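Local coordinates for endo-xylogalacturonan hydrolase A (Aspergillus tubingensis, PDB 4C2L), which hydrolyses xylogalacturonan, the xylose-substituted galacturonan of the hairy regions of pectin, as a secreted family 28 glycoside hydrolase, at residues 70-75 against 100-105; 225-230 against 254-259; 250-255 against 285-290. All blocks are in the same frame, centred on the assembly; numbering follows the deposited sequence. Where two conformers were deposited one is given.

Interaction 1 of 3, residues 70-75 against 100-105; sequences CDIQVE and DGLKLR
Ile72 and Leu104 pair across two parallel strands in successive turns of the right-handed beta-helix of family 28 enzymes. The strand axes, 5° apart, run 4.8 Å from each other, and the ladder alternates from Lys103 N to Cys70 O as far as Val74 N to Arg105 O.

Cys70, Ile72, Leu102 and Leu104 point inward, where the branched isoleucine and leucines interlock. CD1 of Ile72 presses on CD1 of Leu102 at 3.5 Å, tight for two carbons, while CD1 of Leu104 touches both Ile72 CG2 and Val74 CG2. Cys70, in a disulfide with Cys67, rests its SG on the same Leu102 methyl.

On the other face the contact is ionic. Arg105 CG sits between its own N and C (chi1 57°), and the chain, extended from there to NE, brings the guanidinium side-on to Asp71: NE reaches OD1 at 2.8 Å and NH2 reaches OD2 at 2.9 Å, the two planes 54° apart. Lys103 CD lies over one guanidinium face, 3.9 Å above its plane, and a water links Lys103 NZ to Cys70 O. Asp71 OD2 is held twice, because Gln73 NE2 donates to it at 2.7 Å from the face of the carboxylate opposite Arg105 NH2.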
loop_
_atom_site.group_PDB
_atom_site.type_symbol
_atom_site.label_atom_id
_atom_site.label_comp_id
_atom_site.label_asym_id
_atom_site.label_seq_id
_atom_site.Cartn_x
_atom_site.Cartn_y
_atom_site.Cartn_z
ATOM N N CYS A 70 -8.587 5.057 -22.977
ATOM C CA CYS A 70 -9.076 3.732 -23.317
ATOM C C CYS A 70 -9.836 3.149 -22.141
ATOM O O CYS A 70 -9.698 3.604 -20.997
ATOM C CB CYS A 70 -7.924 2.804 -23.721
ATOM S SG CYS A 70 -7.010 2.134 -22.323
ATOM N N ASP A 71 -10.639 2.140 -22.435
ATOM C CA ASP A 71 -11.410 1.432 -21.423
ATOM C C ASP A 71 -11.077 -0.057 -21.542
ATOM O O ASP A 71 -11.350 -0.684 -22.567
ATOM C CB ASP A 71 -12.902 1.718 -21.654
ATOM C CG ASP A 71 -13.824 1.018 -20.657
ATOM O OD1 ASP A 71 -13.388 0.567 -19.567
ATOM O OD2 ASP A 71 -15.033 0.943 -20.976
ATOM N N ILE A 72 -10.443 -0.605 -20.507
ATOM C CA ILE A 72 -10.061 -2.015 -20.480
ATOM C C ILE A 72 -10.989 -2.759 -19.518
ATOM O O ILE A 72 -10.889 -2.613 -18.294
ATOM C CB ILE A 72 -8.586 -2.188 -20.045
ATOM C CG1 ILE A 72 -7.673 -1.325 -20.924
ATOM C CG2 ILE A 72 -8.173 -3.648 -20.087
ATOM C CD1 ILE A 72 -6.215 -1.281 -20.476
ATOM N N GLN A 73 -11.893 -3.546 -20.081
ATOM C CA GLN A 73 -12.907 -4.250 -19.283
ATOM C C GLN A 73 -12.468 -5.678 -19.026
ATOM O O GLN A 73 -12.462 -6.534 -19.920
ATOM C CB GLN A 73 -14.280 -4.179 -19.963
ATOM C CG GLN A 73 -14.665 -2.743 -20.292
ATOM C CD GLN A 73 -15.996 -2.613 -21.013
ATOM O OE1 GLN A 73 -16.662 -3.618 -21.324
ATOM N NE2 GLN A 73 -16.381 -1.372 -21.303
ATOM N N VAL A 74 -12.072 -5.932 -17.787
ATOM C CA VAL A 74 -11.588 -7.250 -17.403
ATOM C C VAL A 74 -12.741 -7.979 -16.735
ATOM O O VAL A 74 -13.098 -7.658 -15.592
ATOM C CB VAL A 74 -10.386 -7.138 -16.442
ATOM C CG1 VAL A 74 -9.810 -8.518 -16.126
ATOM C CG2 VAL A 74 -9.317 -6.198 -17.020
ATOM N N GLU A 75 -13.354 -8.931 -17.445
ATOM C CA GLU A 75 -14.435 -9.729 -16.839
ATOM C C GLU A 75 -14.018 -11.171 -16.599
ATOM O O GLU A 75 -14.691 -11.911 -15.882
ATOM C CB GLU A 75 -15.718 -9.669 -17.688
ATOM C CG GLU A 75 -16.059 -8.275 -18.198
ATOM C CD GLU A 75 -16.277 -7.258 -17.081
ATOM O OE1 GLU A 75 -16.466 -7.661 -15.921
ATOM O OE2 GLU A 75 -16.265 -6.057 -17.372
ATOM N N ASP A 100 -2.437 8.737 -20.187
ATOM C CA ASP A 100 -3.453 9.739 -19.885
ATOM C C ASP A 100 -4.818 9.199 -20.269
ATOM O O ASP A 100 -5.114 9.027 -21.449
ATOM C CB ASP A 100 -3.157 11.035 -20.649
ATOM C CG ASP A 100 -1.817 11.628 -20.274
ATOM O OD1 ASP A 100 -1.587 11.844 -19.066
ATOM O OD2 ASP A 100 -0.986 11.882 -21.178
ATOM N N GLY A 101 -5.643 8.914 -19.267
ATOM C CA GLY A 101 -6.998 8.447 -19.508
ATOM C C GLY A 101 -7.028 6.945 -19.635
ATOM O O GLY A 101 -6.846 6.400 -20.715
ATOM N N LEU A 102 -7.215 6.265 -18.518
ATOM C CA LEU A 102 -7.332 4.830 -18.541
ATOM C C LEU A 102 -8.433 4.428 -17.586
ATOM O O LEU A 102 -8.559 4.993 -16.501
ATOM C CB LEU A 102 -6.011 4.169 -18.123
ATOM C CG LEU A 102 -6.158 2.733 -17.603
ATOM C CD1 LEU A 102 -6.219 1.756 -18.764
ATOM C CD2 LEU A 102 -5.077 2.334 -16.615
ATOM N N LYS A 103 -9.229 3.458 -18.005
ATOM C CA LYS A 103 -10.105 2.748 -17.081
ATOM C C LYS A 103 -9.713 1.281 -17.154
ATOM O O LYS A 103 -9.750 0.675 -18.227
ATOM C CB LYS A 103 -11.577 2.924 -17.457
ATOM C CG LYS A 103 -11.996 4.376 -17.649
ATOM C CD LYS A 103 -13.454 4.462 -18.091
ATOM C CE LYS A 103 -13.798 5.843 -18.637
ATOM N NZ LYS A 103 -13.331 5.981 -20.047
ATOM N N LEU A 104 -9.303 0.727 -16.026
ATOM C CA LEU A 104 -8.996 -0.690 -15.939
ATOM C C LEU A 104 -9.995 -1.224 -14.952
ATOM O O LEU A 104 -9.887 -0.976 -13.741
ATOM C CB LEU A 104 -7.558 -0.921 -15.448
ATOM C CG LEU A 104 -7.094 -2.369 -15.212
ATOM C CD1 LEU A 104 -7.053 -3.165 -16.508
ATOM C CD2 LEU A 104 -5.713 -2.403 -14.568
ATOM N N ARG A 105 -10.992 -1.928 -15.457
ATOM C CA ARG A 105 -12.148 -2.186 -14.593
ATOM C C ARG A 105 -12.866 -3.464 -14.908
ATOM O O ARG A 105 -12.822 -3.939 -16.033
ATOM C CB ARG A 105 -13.104 -1.006 -14.680
ATOM C CG ARG A 105 -13.594 -0.688 -16.086
ATOM C CD ARG A 105 -14.495 0.541 -16.014
ATOM N NE ARG A 105 -15.058 0.868 -17.309
ATOM C CZ ARG A 105 -16.120 1.651 -17.470
ATOM N NH1 ARG A 105 -16.737 2.156 -16.401
ATOM N NH2 ARG A 105 -16.563 1.910 -18.686
HETATM O O HOH W 1 -10.631 6.270 -20.548
#

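Interaction 2 of 3, residues 225-230 against 254-259; sequences DTISCT and TGATMI. With NAG (2-acetamido-2-deoxy-beta-D-glucopyranose), chain D.
The sulfur atoms of Met258 and Cys229 meet inside the beta-helix, and the methionine side chain can be followed outward. CB leaves the strand on the interior face, and CG lies anti to the carbonyl carbon (chi1 -54°). Bends at the next two torsions then fold the chain back toward the neighbouring turn. CG touches CD2 of Phe289 in the next turn. SD comes 3.4 Å from Cys229 SG, and CE finishes over the same cysteine, 3.6 Å from both its CB and its SG. A thioether suits this place, since its bent, flexible chain can lay SD and CE against the Cys229 half of the disulfide with Cys212. Met258 also touches Ser232, and its side chain lies about 8 Å from that of His233, probably an active-site residue. Beside it, the small Ala256 turns its CB to Ile227 CG2 at 3.8 Å.

The outward face is lined with beta-branched and polar residues. Ile259 sends CD1 to Thr230 OG1 at 3.7 Å, and Thr254 CG2 lies alongside the Asp225 carboxylate, pointing the same way. Asp225 OD1 accepts from Thr226 OG1 at 2.8 Å, a bond between adjacent residues at the corner.

Backbone bonds hold the register. Thr226 N and Ile227 N donate in succession to Thr254 O and Gly255 O. Thr226, at the corner, and Gly255, opposite it on the other strand, both have positive phi; glycine adopts this readily. Regular alternation then resumes through Thr257 N to Ile227 O, Cys229 N to Thr257 O and Ile259 N to Cys229 O.

Strand 227-230 is flanked by strand 199-207, which bonds to Ser228 and Thr230 through Val204 and Val206, while strand 279-294 borders strand 246-259.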
loop_
_atom_site.group_PDB
_atom_site.type_symbol
_atom_site.label_atom_id
_atom_site.label_comp_id
_atom_site.label_asym_id
_atom_site.label_seq_id
_atom_site.Cartn_x
_atom_site.Cartn_y
_atom_site.Cartn_z
ATOM N N ASP A 225 -10.823 6.366 1.714
ATOM C CA ASP A 225 -12.157 6.410 2.356
ATOM C C ASP A 225 -12.813 5.037 2.301
ATOM O O ASP A 225 -13.229 4.611 1.229
ATOM C CB ASP A 225 -13.014 7.437 1.615
ATOM C CG ASP A 225 -14.377 7.659 2.259
ATOM O OD1 ASP A 225 -14.882 6.777 2.996
ATOM O OD2 ASP A 225 -14.945 8.747 2.016
ATOM N N THR A 226 -12.913 4.382 3.454
ATOM C CA THR A 226 -13.541 3.060 3.613
ATOM C C THR A 226 -12.644 1.945 3.089
ATOM O O THR A 226 -12.603 1.640 1.891
ATOM C CB THR A 226 -14.960 2.975 3.005
ATOM O OG1 THR A 226 -15.702 4.139 3.382
ATOM C CG2 THR A 226 -15.687 1.706 3.499
ATOM N N ILE A 227 -11.918 1.349 4.014
ATOM C CA ILE A 227 -10.970 0.319 3.670
ATOM C C ILE A 227 -10.956 -0.700 4.790
ATOM O O ILE A 227 -11.086 -0.352 5.979
ATOM C CB ILE A 227 -9.568 0.926 3.387
ATOM C CG1 ILE A 227 -8.579 -0.158 2.962
ATOM C CG2 ILE A 227 -9.030 1.689 4.605
ATOM C CD1 ILE A 227 -7.368 0.408 2.233
ATOM N N SER A 228 -10.859 -1.967 4.406
ATOM C CA SER A 228 -10.679 -3.034 5.365
ATOM C C SER A 228 -9.358 -3.731 5.073
ATOM O O SER A 228 -9.073 -4.064 3.922
ATOM C CB SER A 228 -11.834 -4.033 5.263
ATOM O OG SER A 228 -11.561 -5.148 6.081
ATOM N N CYS A 229 -8.563 -3.941 6.115
ATOM C CA CYS A 229 -7.238 -4.565 5.982
ATOM C C CYS A 229 -7.085 -5.666 7.022
ATOM O O CYS A 229 -7.279 -5.429 8.223
ATOM C CB CYS A 229 -6.118 -3.540 6.205
ATOM S SG CYS A 229 -6.384 -1.914 5.443
ATOM N N THR A 230 -6.703 -6.857 6.571
ATOM C CA THR A 230 -6.521 -7.995 7.472
ATOM C C THR A 230 -5.112 -8.543 7.336
ATOM O O THR A 230 -4.688 -8.880 6.237
ATOM C CB THR A 230 -7.536 -9.119 7.156
ATOM O OG1 THR A 230 -8.867 -8.615 7.291
ATOM C CG2 THR A 230 -7.361 -10.279 8.097
ATOM N N THR A 254 -10.062 7.864 6.189
ATOM C CA THR A 254 -11.237 7.683 7.053
ATOM C C THR A 254 -11.887 6.320 6.827
ATOM O O THR A 254 -11.841 5.780 5.723
ATOM C CB THR A 254 -12.254 8.833 6.867
ATOM O OG1 THR A 254 -13.239 8.789 7.920
ATOM C CG2 THR A 254 -12.931 8.771 5.469
ATOM N N GLY A 255 -12.475 5.771 7.884
ATOM C CA GLY A 255 -13.274 4.546 7.767
ATOM C C GLY A 255 -12.447 3.297 7.546
ATOM O O GLY A 255 -12.768 2.477 6.678
ATOM N N ALA A 256 -11.380 3.145 8.319
ATOM C CA ALA A 256 -10.494 1.992 8.171
ATOM C C ALA A 256 -10.798 0.931 9.211
ATOM O O ALA A 256 -10.773 1.196 10.416
ATOM C CB ALA A 256 -9.036 2.410 8.287
ATOM N N THR A 257 -11.072 -0.272 8.743
ATOM C CA THR A 257 -11.216 -1.409 9.647
ATOM C C THR A 257 -9.951 -2.239 9.542
ATOM O O THR A 257 -9.682 -2.853 8.499
ATOM C CB THR A 257 -12.448 -2.242 9.278
ATOM O OG1 THR A 257 -13.602 -1.397 9.332
ATOM C CG2 THR A 257 -12.623 -3.444 10.262
ATOM N N MET A 258 -9.175 -2.235 10.627
ATOM C CA MET A 258 -7.860 -2.838 10.677
ATOM C C MET A 258 -7.923 -4.069 11.578
ATOM O O MET A 258 -8.108 -3.959 12.800
ATOM C CB MET A 258 -6.836 -1.822 11.212
ATOM C CG MET A 258 -6.812 -0.500 10.440
ATOM S SD MET A 258 -6.576 -0.684 8.657
ATOM C CE MET A 258 -4.880 -1.205 8.632
ATOM N N ILE A 259 -7.792 -5.233 10.958
ATOM C CA ILE A 259 -7.988 -6.511 11.626
ATOM C C ILE A 259 -6.664 -7.271 11.651
ATOM O O ILE A 259 -6.018 -7.422 10.608
ATOM C CB ILE A 259 -9.034 -7.356 10.851
ATOM C CG1 ILE A 259 -10.363 -6.596 10.734
ATOM C CG2 ILE A 259 -9.204 -8.717 11.512
ATOM C CD1 ILE A 259 -11.289 -7.098 9.637
HETATM C C1 NAG D . -7.481 -12.819 13.192
HETATM C C2 NAG D . -8.118 -13.834 12.254
HETATM C C3 NAG D . -8.860 -14.930 13.022
HETATM C C4 NAG D . -7.969 -15.536 14.097
HETATM C C5 NAG D . -7.455 -14.397 14.981
HETATM C C6 NAG D . -6.575 -14.900 16.119
HETATM C C7 NAG D . -9.121 -13.164 10.133
HETATM C C8 NAG D . -10.256 -12.389 9.537
HETATM N N2 NAG D . -9.104 -13.149 11.456
HETATM O O3 NAG D . -9.287 -15.910 12.099
HETATM O O4 NAG D . -8.695 -16.476 14.871
HETATM O O5 NAG D . -6.711 -13.484 14.174
HETATM O O6 NAG D . -5.460 -15.560 15.568
HETATM O O7 NAG D . -8.290 -13.760 9.440
#

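Interaction 3 of 3, residues 250-255 against 285-290; sequences NIYVTG and TFNDFT. With NAG (2-acetamido-2-deoxy-beta-D-glucopyranose), chain B; NAG (2-acetamido-2-deoxy-beta-D-glucopyranose), chain C; SO4 (sulfate ion), chain I; SO4 (sulfate ion), chain J.
Two neighbouring turns of the right-handed parallel beta-helix, within its third and fourth PbH1 repeats, meet where Tyr252, Val253 and Thr254 pair with Thr285, Phe286 and Asn287. The backbone ladder runs from Thr285 N to Ile251 O, then Val253 N to Thr285 O, Asn287 N to Val253 O and Gly255 N to Asn287 O.

On the outward face, side chains lie side by side, pointing the same way. The Asn287 amide lies beside Thr254, and its ND2 donates to OG1 at 2.9 Å, with OG1 tilted 17° from the amide plane. OD1 is taken by Ser326 of the next turn, so protein partners position the amide at both ends; ND2 also donates, at 2.8 Å, to O4 of a sulfate, probably from the crystallisation liquor. With Asn287 CG anti to its own nitrogen (chi1 -178°), the amide runs alongside Tyr252 too, ring and amide planes 27° apart. Tyr252 CD1 approaches Thr285 CB at 3.7 Å, while CD2 meets the acetyl methyl C8 of a glycan sugar at 3.6 Å. The flat phenol thus serves both the neighbouring strand and the carbohydrate. A water joins Ile251 O to Thr285 OG1. Asp288, with positive phi, turns the chain at the corner, and another water bridges its OD2 to Thr254 OG1.

The inward face is apolar. Val253 CG1 touches Phe289 CZ at 3.7 Å, and that CZ lies at the edge of Phe286, in its plane. The buried rings of Phe286 and Phe289 pack against apolar neighbours in the interior.

Strand 222-225 flanks strand 251-255 on one side, and strand 319-329 borders the other partner, where Phe289 stacks on Phe328. From across the interior, Ile235 of strand 235-240 packs against Val253, Phe286 and Phe289.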
loop_
_atom_site.group_PDB
_atom_site.type_symbol
_atom_site.label_atom_id
_atom_site.label_comp_id
_atom_site.label_asym_id
_atom_site.label_seq_id
_atom_site.Cartn_x
_atom_site.Cartn_y
_atom_site.Cartn_z
ATOM N N ASN A 250 -0.802 16.309 3.200
ATOM C CA ASN A 250 -2.188 16.477 2.761
ATOM C C ASN A 250 -2.846 15.128 2.483
ATOM O O ASN A 250 -3.340 14.840 1.369
ATOM C CB ASN A 250 -2.245 17.416 1.559
ATOM C CG ASN A 250 -1.547 18.738 1.835
ATOM O OD1 ASN A 250 -1.685 19.302 2.932
ATOM N ND2 ASN A 250 -0.772 19.226 0.861
ATOM N N ILE A 251 -2.858 14.317 3.534
ATOM C CA ILE A 251 -3.386 12.951 3.474
ATOM C C ILE A 251 -4.617 12.862 4.356
ATOM O O ILE A 251 -4.592 13.324 5.506
ATOM C CB ILE A 251 -2.341 11.946 4.000
ATOM C CG1 ILE A 251 -0.965 12.085 3.292
ATOM C CG2 ILE A 251 -2.873 10.515 3.979
ATOM C CD1 ILE A 251 -0.970 11.809 1.806
ATOM N N TYR A 252 -5.682 12.235 3.843
ATOM C CA TYR A 252 -6.882 12.053 4.650
ATOM C C TYR A 252 -7.330 10.604 4.553
ATOM O O TYR A 252 -7.618 10.114 3.459
ATOM C CB TYR A 252 -7.987 13.008 4.185
ATOM C CG TYR A 252 -9.226 12.885 5.036
ATOM C CD1 TYR A 252 -9.274 13.467 6.306
ATOM C CD2 TYR A 252 -10.320 12.148 4.592
ATOM C CE1 TYR A 252 -10.403 13.329 7.114
ATOM C CE2 TYR A 252 -11.457 12.011 5.388
ATOM C CZ TYR A 252 -11.480 12.594 6.644
ATOM O OH TYR A 252 -12.594 12.435 7.448
ATOM N N VAL A 253 -7.383 9.927 5.691
ATOM C CA VAL A 253 -7.778 8.520 5.731
ATOM C C VAL A 253 -8.963 8.409 6.676
ATOM O O VAL A 253 -8.875 8.816 7.828
ATOM C CB VAL A 253 -6.665 7.610 6.254
ATOM C CG1 VAL A 253 -7.157 6.164 6.282
ATOM C CG2 VAL A 253 -5.416 7.718 5.378
ATOM N N THR A 254 -10.062 7.864 6.189
ATOM C CA THR A 254 -11.237 7.683 7.053
ATOM C C THR A 254 -11.887 6.320 6.827
ATOM O O THR A 254 -11.841 5.780 5.723
ATOM C CB THR A 254 -12.254 8.833 6.867
ATOM O OG1 THR A 254 -13.239 8.789 7.920
ATOM C CG2 THR A 254 -12.931 8.771 5.469
ATOM N N GLY A 255 -12.475 5.771 7.884
ATOM C CA GLY A 255 -13.274 4.546 7.767
ATOM C C GLY A 255 -12.447 3.297 7.546
ATOM O O GLY A 255 -12.768 2.477 6.678
ATOM N N THR A 285 -4.431 13.115 8.412
ATOM C CA THR A 285 -5.499 12.746 9.341
ATOM C C THR A 285 -5.854 11.268 9.206
ATOM O O THR A 285 -6.065 10.783 8.095
ATOM C CB THR A 285 -6.759 13.575 9.051
ATOM O OG1 THR A 285 -6.487 14.953 9.328
ATOM C CG2 THR A 285 -7.943 13.096 9.933
ATOM N N PHE A 286 -5.934 10.587 10.348
ATOM C CA PHE A 286 -6.386 9.210 10.432
ATOM C C PHE A 286 -7.681 9.309 11.237
ATOM O O PHE A 286 -7.644 9.606 12.436
ATOM C CB PHE A 286 -5.398 8.349 11.210
ATOM C CG PHE A 286 -3.985 8.346 10.669
ATOM C CD1 PHE A 286 -3.055 9.297 11.103
ATOM C CD2 PHE A 286 -3.563 7.359 9.778
ATOM C CE1 PHE A 286 -1.741 9.274 10.629
ATOM C CE2 PHE A 286 -2.253 7.333 9.300
ATOM C CZ PHE A 286 -1.342 8.292 9.734
ATOM N N ASN A 287 -8.807 9.066 10.580
ATOM C CA ASN A 287 -10.129 9.240 11.200
ATOM C C ASN A 287 -10.988 7.978 11.147
ATOM O O ASN A 287 -10.950 7.241 10.162
ATOM C CB ASN A 287 -10.870 10.379 10.500
ATOM C CG ASN A 287 -12.228 10.654 11.117
ATOM O OD1 ASN A 287 -12.329 11.042 12.289
ATOM N ND2 ASN A 287 -13.287 10.457 10.330
ATOM N N ASP A 288 -11.773 7.733 12.196
ATOM C CA ASP A 288 -12.772 6.651 12.152
ATOM C C ASP A 288 -12.124 5.294 11.859
ATOM O O ASP A 288 -12.445 4.635 10.852
ATOM C CB ASP A 288 -13.840 6.955 11.092
ATOM C CG ASP A 288 -14.924 7.899 11.584
ATOM O OD1 ASP A 288 -14.872 8.361 12.751
ATOM O OD2 ASP A 288 -15.846 8.191 10.787
ATOM N N PHE A 289 -11.199 4.896 12.719
ATOM C CA PHE A 289 -10.570 3.588 12.629
ATOM C C PHE A 289 -11.192 2.629 13.616
ATOM O O PHE A 289 -11.440 2.981 14.783
ATOM C CB PHE A 289 -9.078 3.646 12.938
ATOM C CG PHE A 289 -8.212 4.019 11.761
ATOM C CD1 PHE A 289 -8.420 5.208 11.060
ATOM C CD2 PHE A 289 -7.149 3.200 11.390
ATOM C CE1 PHE A 289 -7.605 5.560 9.987
ATOM C CE2 PHE A 289 -6.325 3.543 10.312
ATOM C CZ PHE A 289 -6.547 4.723 9.619
ATOM N N THR A 290 -11.425 1.416 13.138
ATOM C CA THR A 290 -11.806 0.309 13.999
ATOM C C THR A 290 -10.616 -0.618 14.116
ATOM O O THR A 290 -10.081 -1.100 13.109
ATOM C CB THR A 290 -13.043 -0.409 13.430
ATOM O OG1 THR A 290 -14.125 0.535 13.392
ATOM C CG2 THR A 290 -13.436 -1.594 14.299
HETATM C C1 NAG B . -5.036 18.798 4.260
HETATM C C2 NAG B . -5.334 20.033 3.405
HETATM C C3 NAG B . -6.689 19.915 2.713
HETATM C C4 NAG B . -6.828 18.568 1.989
HETATM C C5 NAG B . -6.446 17.411 2.937
HETATM C C6 NAG B . -6.499 16.004 2.319
HETATM C C7 NAG B . -4.420 22.140 4.236
HETATM C C8 NAG B . -4.618 23.275 5.202
HETATM N N2 NAG B . -5.360 21.204 4.258
HETATM O O3 NAG B . -6.830 20.980 1.793
HETATM O O4 NAG B . -8.171 18.442 1.539
HETATM O O5 NAG B . -5.154 17.626 3.473
HETATM O O6 NAG B . -5.824 15.946 1.081
HETATM O O7 NAG B . -3.436 22.118 3.497
HETATM C C1 NAG C . -8.193 18.117 0.132
HETATM C C2 NAG C . -9.569 17.540 -0.231
HETATM C C3 NAG C . -9.816 17.383 -1.731
HETATM C C4 NAG C . -9.209 18.492 -2.586
HETATM C C5 NAG C . -7.813 18.879 -2.083
HETATM C C6 NAG C . -7.264 20.076 -2.845
HETATM C C7 NAG C . -10.512 16.075 1.457
HETATM C C8 NAG C . -10.629 14.676 1.993
HETATM N N2 NAG C . -9.755 16.233 0.376
HETATM O O3 NAG C . -11.208 17.405 -1.913
HETATM O O4 NAG C . -9.165 18.065 -3.937
HETATM O O5 NAG C . -7.865 19.211 -0.703
HETATM O O6 NAG C . -8.103 21.176 -2.577
HETATM O O7 NAG C . -11.081 17.014 2.005
HETATM S S SO4 I . -17.292 11.221 11.621
HETATM O O1 SO4 I . -17.738 9.909 12.142
HETATM O O2 SO4 I . -17.118 12.162 12.752
HETATM O O3 SO4 I . -18.308 11.758 10.688
HETATM O O4 SO4 I . -16.009 11.058 10.904
HETATM S S SO4 J . 1.508 22.490 1.329
HETATM O O1 SO4 J . 1.860 21.937 2.660
HETATM O O2 SO4 J . 1.100 23.907 1.504
HETATM O O3 SO4 J . 0.391 21.744 0.703
HETATM O O4 SO4 J . 2.710 22.403 0.460
HETATM O O HOH W 2 -5.749 15.732 6.366
HETATM O O HOH W 3 -15.505 7.518 7.590
#

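Overall arrangement
From the N terminus, interaction 1 comes first: residues 70-75 and 100-105 close one turn of the beta-helix, 24 residues lying between them. Well after it along the chain, interaction 2 closes another turn between 225-230 and 254-259. Interaction 3 opens on the strand where interaction 2 ends, the two sharing Thr254 and Gly255, and closes the next turn at 285-290. Nothing nests: interaction 1 stands in series with the others, its centre about 26 Å from that of interaction 2. Interactions 2 and 3 touch, since Ala256 O lies 2.8 Å from Thr290 N, a probable hydrogen bond. Strand 246-259 thus joins the turns before and after it into one continuous stack.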